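Local coordinates for uncharacterized protein (Legionella longbeachae NSW150, PDB 4JZA) that probably removes the 3-phosphate from phosphatidylinositol 3-phosphate, acting as a bacterial phosphoinositide phosphatase in the pathogen's interaction with its host, at residues 162-167 against 603-608; 674-679 against 756-761. One frame throughout, in Å; residues are numbered along the deposited sequence.

The two contacts belong to separate parts of an elongated chain, and both segments of contact 1 precede contact 2 in sequence. Their centres are about 48 Å apart, on opposite sides of the chain's centre, and their nearest atoms are about 32 Å apart. Contact 1 packs helix 604-612 on the mixed central sheet and reaches helix 556-574, which follows strand 545-549; the sequence there is consistent with the CX5R signature loop of cysteine-based phosphatases, so this contact probably lies in the catalytic part. Contact 2, whose centre is about 33 Å from the chain's centre, joins helix 676-702 to helix 748-761 of the helical C-terminal region.

Contact 1 of 2, residues 162-167 against 603-608; sequences QVDESL and RHQHEH
The aliphatic root of Q162 is stacked flat on a buried imidazole, that of H604. Q162 CB sits over the middle of the ring, 3.8 Å from its centroid and only 11° off the normal, a CH-pi contact. The H604 side chain, its CG trans to the main-chain N, carries the ring from the helix to the strand, where NE2 meets the carboxylate of D164 at the ring edge and donates to OD1 at 2.6 Å in an almost straight line. The position of OD1 is less certain, because it lies too close to another atom of the model, and the short length should not be pressed. The other ring nitrogen, ND1, is hydrogen-bonded to T147 OG1, so histidine suits a place with a polar partner on either nitrogen.

Strand 159-166 is an inner strand of the mixed sheet, antiparallel to both neighbours, 144-150 and 352-359. Helix 604-612 lies along one face of it, the short segments running 17° from parallel with axes 9.9 Å apart.

One turn on, H608 offers a ring face to the same aspartate: D164 CB is 3.7 Å from H608 CD2, and OD2 lies above the rim, the carboxylate tilted 38° from the ring. R374 forms a salt bridge with D164 OD2, which should favour the charged carboxylate in this buried place, and also binds Q605 OE1. Q605 NE2 donates to a water that in turn donates to Q162 OE1. Glutamine at both places supplies the acceptor and donor such a bridge needs, and Q162 NE2 binds S602 OG.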
ATOM      1  N   GLN A 162     -10.116   8.181 -24.559  1.00 43.45           N
ATOM      2  CA  GLN A 162      -8.962   7.639 -23.870  1.00 41.11           C
ATOM      3  C   GLN A 162      -9.441   6.364 -23.212  1.00 39.32           C
ATOM      4  O   GLN A 162     -10.488   6.349 -22.565  1.00 37.81           O
ATOM      5  CB  GLN A 162      -8.463   8.598 -22.824  1.00 43.52           C
ATOM      6  CG  GLN A 162      -8.183  10.000 -23.321  1.00 45.97           C
ATOM      7  CD  GLN A 162      -7.790  10.830 -22.152  1.00 47.49           C
ATOM      8  OE1 GLN A 162      -6.960  10.442 -21.466  1.00 54.64           O
ATOM      9  NE2 GLN A 162      -8.315  11.919 -21.930  1.00 44.37           N
ATOM     10  N   VAL A 163      -8.694   5.293 -23.412  1.00 38.08           N
ATOM     11  CA  VAL A 163      -9.092   3.974 -22.964  1.00 40.26           C
ATOM     12  C   VAL A 163      -8.019   3.267 -22.134  1.00 40.41           C
ATOM     13  O   VAL A 163      -6.856   3.169 -22.570  1.00 45.00           O
ATOM     14  CB  VAL A 163      -9.371   3.118 -24.186  1.00 41.08           C
ATOM     15  CG1 VAL A 163      -9.710   1.689 -23.802  1.00 42.35           C
ATOM     16  CG2 VAL A 163     -10.524   3.717 -24.937  1.00 44.15           C
ATOM     17  N   ASP A 164      -8.379   2.749 -20.963  1.00 39.91           N
ATOM     18  CA  ASP A 164      -7.420   1.879 -20.205  1.00 42.03           C
ATOM     19  C   ASP A 164      -8.072   0.594 -19.791  1.00 41.05           C
ATOM     20  O   ASP A 164      -9.004   0.585 -18.996  1.00 40.35           O
ATOM     21  CB  ASP A 164      -6.824   2.570 -18.963  1.00 42.59           C
ATOM     22  CG  ASP A 164      -5.703   3.546 -19.304  1.00 43.95           C
ATOM     23  OD1 ASP A 164      -5.996   4.669 -19.749  1.00 47.75           O
ATOM     24  OD2 ASP A 164      -4.528   3.209 -19.123  1.00 43.34           O
ATOM     25  N   GLU A 165      -7.608  -0.491 -20.384  1.00 45.71           N
ATOM     26  CA  GLU A 165      -8.200  -1.796 -20.165  1.00 48.28           C
ATOM     27  C   GLU A 165      -7.303  -2.481 -19.153  1.00 43.41           C
ATOM     28  O   GLU A 165      -6.107  -2.598 -19.347  1.00 44.59           O
ATOM     29  CB  GLU A 165      -8.350  -2.573 -21.517  1.00 55.70           C
ATOM     30  CG  GLU A 165      -9.589  -2.113 -22.342  1.00 58.88           C
ATOM     31  CD  GLU A 165      -9.608  -2.416 -23.853  1.00 62.23           C
ATOM     32  OE1 GLU A 165      -8.578  -2.316 -24.562  1.00 63.79           O
ATOM     33  OE2 GLU A 165     -10.710  -2.678 -24.366  1.00 68.20           O
ATOM     34  N   SER A 166      -7.889  -2.845 -18.033  1.00 40.68           N
ATOM     35  CA  SER A 166      -7.242  -3.668 -17.033  1.00 40.92           C
ATOM     36  C   SER A 166      -6.982  -5.089 -17.562  1.00 43.55           C
ATOM     37  O   SER A 166      -7.850  -5.693 -18.261  1.00 39.92           O
ATOM     38  CB  SER A 166      -8.169  -3.799 -15.836  1.00 42.15           C
ATOM     39  OG  SER A 166      -7.490  -4.312 -14.710  1.00 43.45           O
ATOM     40  N   LEU A 167      -5.828  -5.627 -17.169  1.00 40.39           N
ATOM     41  CA  LEU A 167      -5.326  -6.854 -17.723  1.00 41.95           C
ATOM     42  C   LEU A 167      -5.021  -7.867 -16.636  1.00 41.52           C
ATOM     43  O   LEU A 167      -4.390  -7.544 -15.660  1.00 43.63           O
ATOM     44  CB  LEU A 167      -4.035  -6.549 -18.511  1.00 42.26           C
ATOM     45  CG  LEU A 167      -4.187  -5.724 -19.789  1.00 41.42           C
ATOM     46  CD1 LEU A 167      -2.839  -5.443 -20.389  1.00 39.67           C
ATOM     47  CD2 LEU A 167      -5.040  -6.445 -20.803  1.00 44.96           C
ATOM     48  N   ARG A 603      -9.219  14.302 -16.798  1.00 39.57           N
ATOM     49  CA  ARG A 603      -8.938  13.607 -15.542  1.00 40.57           C
ATOM     50  C   ARG A 603      -9.017  12.124 -15.734  1.00 37.58           C
ATOM     51  O   ARG A 603      -9.127  11.387 -14.775  1.00 35.96           O
ATOM     52  CB  ARG A 603      -9.897  14.002 -14.417  1.00 43.56           C
ATOM     53  CG  ARG A 603      -9.835  15.469 -14.024  1.00 46.44           C
ATOM     54  CD  ARG A 603     -10.351  15.701 -12.616  1.00 47.72           C
ATOM     55  NE  ARG A 603      -9.302  16.444 -11.973  1.00 53.19           N
ATOM     56  CZ  ARG A 603      -8.667  16.104 -10.868  1.00 54.57           C
ATOM     57  NH1 ARG A 603      -9.016  15.046 -10.147  1.00 63.17           N
ATOM     58  NH2 ARG A 603      -7.680  16.863 -10.473  1.00 50.52           N
ATOM     59  N   HIS A 604      -8.986  11.675 -16.970  1.00 35.76           N
ATOM     60  CA  HIS A 604      -8.969  10.264 -17.188  1.00 36.20           C
ATOM     61  C   HIS A 604      -7.810   9.569 -16.426  1.00 37.44           C
ATOM     62  O   HIS A 604      -8.027   8.601 -15.723  1.00 36.55           O
ATOM     63  CB  HIS A 604      -8.837  10.001 -18.656  1.00 36.29           C
ATOM     64  CG  HIS A 604      -8.591   8.569 -18.985  1.00 36.00           C
ATOM     65  ND1 HIS A 604      -9.609   7.650 -19.058  1.00 35.01           N
ATOM     66  CD2 HIS A 604      -7.446   7.900 -19.276  1.00 36.42           C
ATOM     67  CE1 HIS A 604      -9.100   6.456 -19.312  1.00 36.49           C
ATOM     68  NE2 HIS A 604      -7.792   6.580 -19.454  1.00 38.12           N
ATOM     69  N   GLN A 605      -6.579  10.042 -16.571  1.00 36.64           N
ATOM     70  CA  GLN A 605      -5.461   9.419 -15.873  1.00 36.60           C
ATOM     71  C   GLN A 605      -5.590   9.552 -14.368  1.00 37.41           C
ATOM     72  O   GLN A 605      -5.102   8.710 -13.625  1.00 41.08           O
ATOM     73  CB  GLN A 605      -4.135  10.082 -16.277  1.00 36.48           C
ATOM     74  CG  GLN A 605      -3.727   9.842 -17.724  1.00 38.12           C
ATOM     75  CD  GLN A 605      -3.563   8.369 -18.050  1.00 38.81           C
ATOM     76  OE1 GLN A 605      -3.388   7.553 -17.167  1.00 40.15           O
ATOM     77  NE2 GLN A 605      -3.613   8.032 -19.320  1.00 41.15           N
ATOM     78  N   HIS A 606      -6.205  10.623 -13.903  1.00 36.17           N
ATOM     79  CA  HIS A 606      -6.312  10.847 -12.479  1.00 36.82           C
ATOM     80  C   HIS A 606      -7.168   9.739 -11.891  1.00 38.15           C
ATOM     81  O   HIS A 606      -6.867   9.199 -10.798  1.00 37.36           O
ATOM     82  CB  HIS A 606      -6.969  12.193 -12.149  1.00 37.30           C
ATOM     83  CG  HIS A 606      -6.191  13.406 -12.583  1.00 37.98           C
ATOM     84  ND1 HIS A 606      -5.745  13.596 -13.873  1.00 38.30           N
ATOM     85  CD2 HIS A 606      -5.900  14.547 -11.919  1.00 37.92           C
ATOM     86  CE1 HIS A 606      -5.169  14.779 -13.967  1.00 40.93           C
ATOM     87  NE2 HIS A 606      -5.269  15.383 -12.802  1.00 39.80           N
ATOM     88  N   GLU A 607      -8.238   9.414 -12.612  1.00 36.75           N
ATOM     89  CA  GLU A 607      -9.174   8.380 -12.214  1.00 37.88           C
ATOM     90  C   GLU A 607      -8.547   7.009 -12.216  1.00 36.89           C
ATOM     91  O   GLU A 607      -8.783   6.175 -11.308  1.00 38.85           O
ATOM     92  CB  GLU A 607     -10.389   8.393 -13.127  1.00 39.70           C
ATOM     93  CG  GLU A 607     -11.172   9.670 -12.951  1.00 43.55           C
ATOM     94  CD  GLU A 607     -11.945   9.688 -11.640  1.00 49.94           C
ATOM     95  OE1 GLU A 607     -12.176  10.823 -11.072  1.00 48.76           O
ATOM     96  OE2 GLU A 607     -12.330   8.559 -11.183  1.00 47.61           O
ATOM     97  N   HIS A 608      -7.736   6.772 -13.220  1.00 36.58           N
ATOM     98  CA  HIS A 608      -7.017   5.503 -13.319  1.00 37.25           C
ATOM     99  C   HIS A 608      -6.129   5.327 -12.102  1.00 36.19           C
ATOM    100  O   HIS A 608      -6.232   4.326 -11.426  1.00 39.67           O
ATOM    101  CB  HIS A 608      -6.213   5.437 -14.611  1.00 36.33           C
ATOM    102  CG  HIS A 608      -5.732   4.075 -14.943  1.00 35.61           C
ATOM    103  ND1 HIS A 608      -4.408   3.713 -14.856  1.00 36.83           N
ATOM    104  CD2 HIS A 608      -6.399   2.976 -15.360  1.00 34.98           C
ATOM    105  CE1 HIS A 608      -4.275   2.453 -15.224  1.00 35.68           C
ATOM    106  NE2 HIS A 608      -5.471   1.982 -15.531  1.00 34.17           N
TER
HETATM  107  O   HOH W   1      -4.379   9.762 -21.584  1.00 34.35           O

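Contact 2 of 2, residues 674-679 against 756-761; sequences EKKLLC and ILQVVS
K675, the residue just before helix 676-702, meets S761 through its root, with CB 4.0 Å from S761 OG. A bend about the CB-CG bond (chi2 -84°) carries the ammonium away from the partner helix, so a flexible, amphipathic lysine suits this exposed rim. Its carbonyl O accepts a hydrogen bond from C679 N, closing the first turn of the helix.

K676 crosses the side chain of Q758 obliquely with its methylenes. As modelled, the Q758 amide lies with NE2 across the middle of the extended lysine chain, nearest CG and CD; the contact is with aliphatic carbon, and the long chain of glutamine is what lets it span the gap from the neighbouring helix.

L677 turns to the other flank of its helix and packs on E111 and L115 of helix 95-116. The first turns of helix 676-702 thus lie between helix 95-116 and helix 748-761, in the helical C-terminal region, where L757 and V760 touch L781 of helix 772-782.

At C679 the backbones come closest, its CA 6.0 Å from that of L757, and a small residue fits. SG, anti to the carbonyl carbon (chi1 -63°), lies against the main chain of the partner helix, 3.5 Å from Q758 N and 3.6 Å from L757 C, and also touches L757 CB at 4.0 Å. The L757 side chain packs on L785 as well, an apolar site that matches its bulk. S761 OG, 4.4 Å from C679 SG, donates to Q758 O; its side-chain torsion (chi1 68°) points the hydroxyl back at the preceding turn, beside K675.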
ATOM      1  N   GLU A 674      -4.578   8.854  27.157  1.00 78.06           N
ATOM      2  CA  GLU A 674      -4.091   7.502  27.602  1.00 83.20           C
ATOM      3  C   GLU A 674      -5.094   6.343  27.466  1.00 79.54           C
ATOM      4  O   GLU A 674      -4.824   5.406  26.705  1.00 83.55           O
ATOM      5  CB  GLU A 674      -3.481   7.494  29.035  1.00 82.84           C
ATOM      6  CG  GLU A 674      -2.545   8.667  29.326  1.00 92.22           C
ATOM      7  CD  GLU A 674      -1.494   8.405  30.407  1.00 97.74           C
ATOM      8  OE1 GLU A 674      -0.718   7.443  30.323  1.00 93.53           O
ATOM      9  OE2 GLU A 674      -1.395   9.204  31.349  1.00105.55           O
ATOM     10  N   LYS A 675      -6.235   6.389  28.156  1.00 61.33           N
ATOM     11  CA  LYS A 675      -7.172   5.294  28.025  1.00 54.78           C
ATOM     12  C   LYS A 675      -8.535   5.718  27.526  1.00 49.18           C
ATOM     13  O   LYS A 675      -9.491   4.985  27.624  1.00 48.62           O
ATOM     14  CB  LYS A 675      -7.312   4.656  29.370  1.00 61.32           C
ATOM     15  CG  LYS A 675      -6.067   3.928  29.820  1.00 68.47           C
ATOM     16  CD  LYS A 675      -5.977   2.518  29.260  1.00 72.55           C
ATOM     17  CE  LYS A 675      -5.141   1.647  30.210  1.00 85.92           C
ATOM     18  NZ  LYS A 675      -4.931   0.238  29.747  1.00 88.05           N
ATOM     19  N   LYS A 676      -8.634   6.902  26.975  1.00 49.44           N
ATOM     20  CA  LYS A 676      -9.928   7.507  26.784  1.00 50.50           C
ATOM     21  C   LYS A 676     -10.817   6.733  25.824  1.00 45.88           C
ATOM     22  O   LYS A 676     -12.038   6.732  25.981  1.00 48.80           O
ATOM     23  CB  LYS A 676      -9.746   8.943  26.309  1.00 56.93           C
ATOM     24  CG  LYS A 676     -11.036   9.645  25.868  1.00 69.28           C
ATOM     25  CD  LYS A 676     -10.994  11.157  26.106  1.00 77.47           C
ATOM     26  CE  LYS A 676     -12.374  11.789  25.983  1.00 82.42           C
ATOM     27  NZ  LYS A 676     -12.228  13.264  26.097  1.00 84.72           N
ATOM     28  N   LEU A 677     -10.208   6.112  24.825  1.00 40.59           N
ATOM     29  CA  LEU A 677     -10.929   5.444  23.747  1.00 42.68           C
ATOM     30  C   LEU A 677     -11.514   4.121  24.236  1.00 43.57           C
ATOM     31  O   LEU A 677     -12.693   3.807  23.975  1.00 46.69           O
ATOM     32  CB  LEU A 677      -9.997   5.215  22.514  1.00 41.27           C
ATOM     33  CG  LEU A 677     -10.563   4.380  21.343  1.00 42.51           C
ATOM     34  CD1 LEU A 677     -11.727   5.055  20.597  1.00 41.39           C
ATOM     35  CD2 LEU A 677      -9.469   3.979  20.380  1.00 39.83           C
ATOM     36  N   LEU A 678     -10.672   3.353  24.926  1.00 42.45           N
ATOM     37  CA  LEU A 678     -11.059   2.102  25.576  1.00 40.04           C
ATOM     38  C   LEU A 678     -12.245   2.298  26.504  1.00 39.69           C
ATOM     39  O   LEU A 678     -13.147   1.496  26.491  1.00 40.69           O
ATOM     40  CB  LEU A 678      -9.888   1.540  26.368  1.00 38.65           C
ATOM     41  CG  LEU A 678     -10.184   0.250  27.143  1.00 40.99           C
ATOM     42  CD1 LEU A 678     -10.489  -0.913  26.258  1.00 40.05           C
ATOM     43  CD2 LEU A 678      -9.045  -0.145  28.039  1.00 42.33           C
ATOM     44  N   CYS A 679     -12.223   3.363  27.301  1.00 39.71           N
ATOM     45  CA  CYS A 679     -13.317   3.701  28.168  1.00 40.47           C
ATOM     46  C   CYS A 679     -14.561   4.105  27.372  1.00 40.54           C
ATOM     47  O   CYS A 679     -15.660   3.730  27.724  1.00 38.47           O
ATOM     48  CB  CYS A 679     -12.955   4.845  29.108  1.00 41.47           C
ATOM     49  SG  CYS A 679     -11.606   4.507  30.284  0.97 43.22           S
ATOM     50  N   ILE A 756     -16.346   8.129  34.399  1.00 46.26           N
ATOM     51  CA  ILE A 756     -16.028   7.474  35.625  1.00 41.33           C
ATOM     52  C   ILE A 756     -14.987   6.408  35.426  1.00 41.24           C
ATOM     53  O   ILE A 756     -14.125   6.221  36.271  1.00 42.46           O
ATOM     54  CB  ILE A 756     -17.272   6.854  36.220  1.00 44.08           C
ATOM     55  CG1 ILE A 756     -18.164   7.988  36.783  1.00 45.71           C
ATOM     56  CG2 ILE A 756     -16.916   5.857  37.327  1.00 42.84           C
ATOM     57  CD1 ILE A 756     -19.566   7.539  37.177  1.00 42.86           C
ATOM     58  N   LEU A 757     -15.066   5.691  34.318  1.00 39.79           N
ATOM     59  CA  LEU A 757     -14.062   4.711  33.999  1.00 38.26           C
ATOM     60  C   LEU A 757     -12.685   5.295  33.639  1.00 39.18           C
ATOM     61  O   LEU A 757     -11.676   4.664  33.898  1.00 39.00           O
ATOM     62  CB  LEU A 757     -14.544   3.866  32.852  1.00 39.49           C
ATOM     63  CG  LEU A 757     -15.670   2.871  33.044  1.00 40.41           C
ATOM     64  CD1 LEU A 757     -16.172   2.453  31.668  1.00 40.22           C
ATOM     65  CD2 LEU A 757     -15.179   1.645  33.785  1.00 42.45           C
ATOM     66  N   GLN A 758     -12.644   6.471  33.019  1.00 42.49           N
ATOM     67  CA  GLN A 758     -11.402   7.244  32.897  1.00 44.60           C
ATOM     68  C   GLN A 758     -10.713   7.460  34.283  1.00 43.98           C
ATOM     69  O   GLN A 758      -9.501   7.227  34.448  1.00 38.81           O
ATOM     70  CB  GLN A 758     -11.661   8.621  32.274  1.00 49.76           C
ATOM     71  CG  GLN A 758     -11.407   8.701  30.777  1.00 59.91           C
ATOM     72  CD  GLN A 758     -12.227   9.791  30.071  1.00 65.42           C
ATOM     73  OE1 GLN A 758     -12.861  10.649  30.687  1.00 72.30           O
ATOM     74  NE2 GLN A 758     -12.207   9.752  28.773  1.00 72.92           N
ATOM     75  N   VAL A 759     -11.483   7.930  35.269  1.00 39.53           N
ATOM     76  CA  VAL A 759     -10.956   8.070  36.597  1.00 38.65           C
ATOM     77  C   VAL A 759     -10.370   6.762  37.153  1.00 38.10           C
ATOM     78  O   VAL A 759      -9.208   6.720  37.548  1.00 37.48           O
ATOM     79  CB  VAL A 759     -12.036   8.520  37.555  1.00 39.03           C
ATOM     80  CG1 VAL A 759     -11.477   8.519  38.971  1.00 37.92           C
ATOM     81  CG2 VAL A 759     -12.505   9.922  37.166  1.00 39.48           C
ATOM     82  N   VAL A 760     -11.176   5.710  37.165  1.00 36.59           N
ATOM     83  CA  VAL A 760     -10.748   4.410  37.638  1.00 37.87           C
ATOM     84  C   VAL A 760      -9.506   3.878  36.922  1.00 37.50           C
ATOM     85  O   VAL A 760      -8.639   3.281  37.531  1.00 34.83           O
ATOM     86  CB  VAL A 760     -11.890   3.355  37.479  1.00 39.70           C
ATOM     87  CG1 VAL A 760     -11.369   1.920  37.663  1.00 38.93           C
ATOM     88  CG2 VAL A 760     -13.026   3.621  38.475  1.00 39.73           C
ATOM     89  N   SER A 761      -9.443   4.061  35.612  1.00 37.60           N
ATOM     90  CA  SER A 761      -8.337   3.503  34.848  1.00 37.18           C
ATOM     91  C   SER A 761      -6.994   4.117  35.264  1.00 40.48           C
ATOM     92  O   SER A 761      -5.966   3.508  35.015  1.00 35.42           O
ATOM     93  CB  SER A 761      -8.533   3.816  33.389  1.00 38.48           C
ATOM     94  OG  SER A 761      -8.384   5.230  33.147  1.00 38.25           O
TER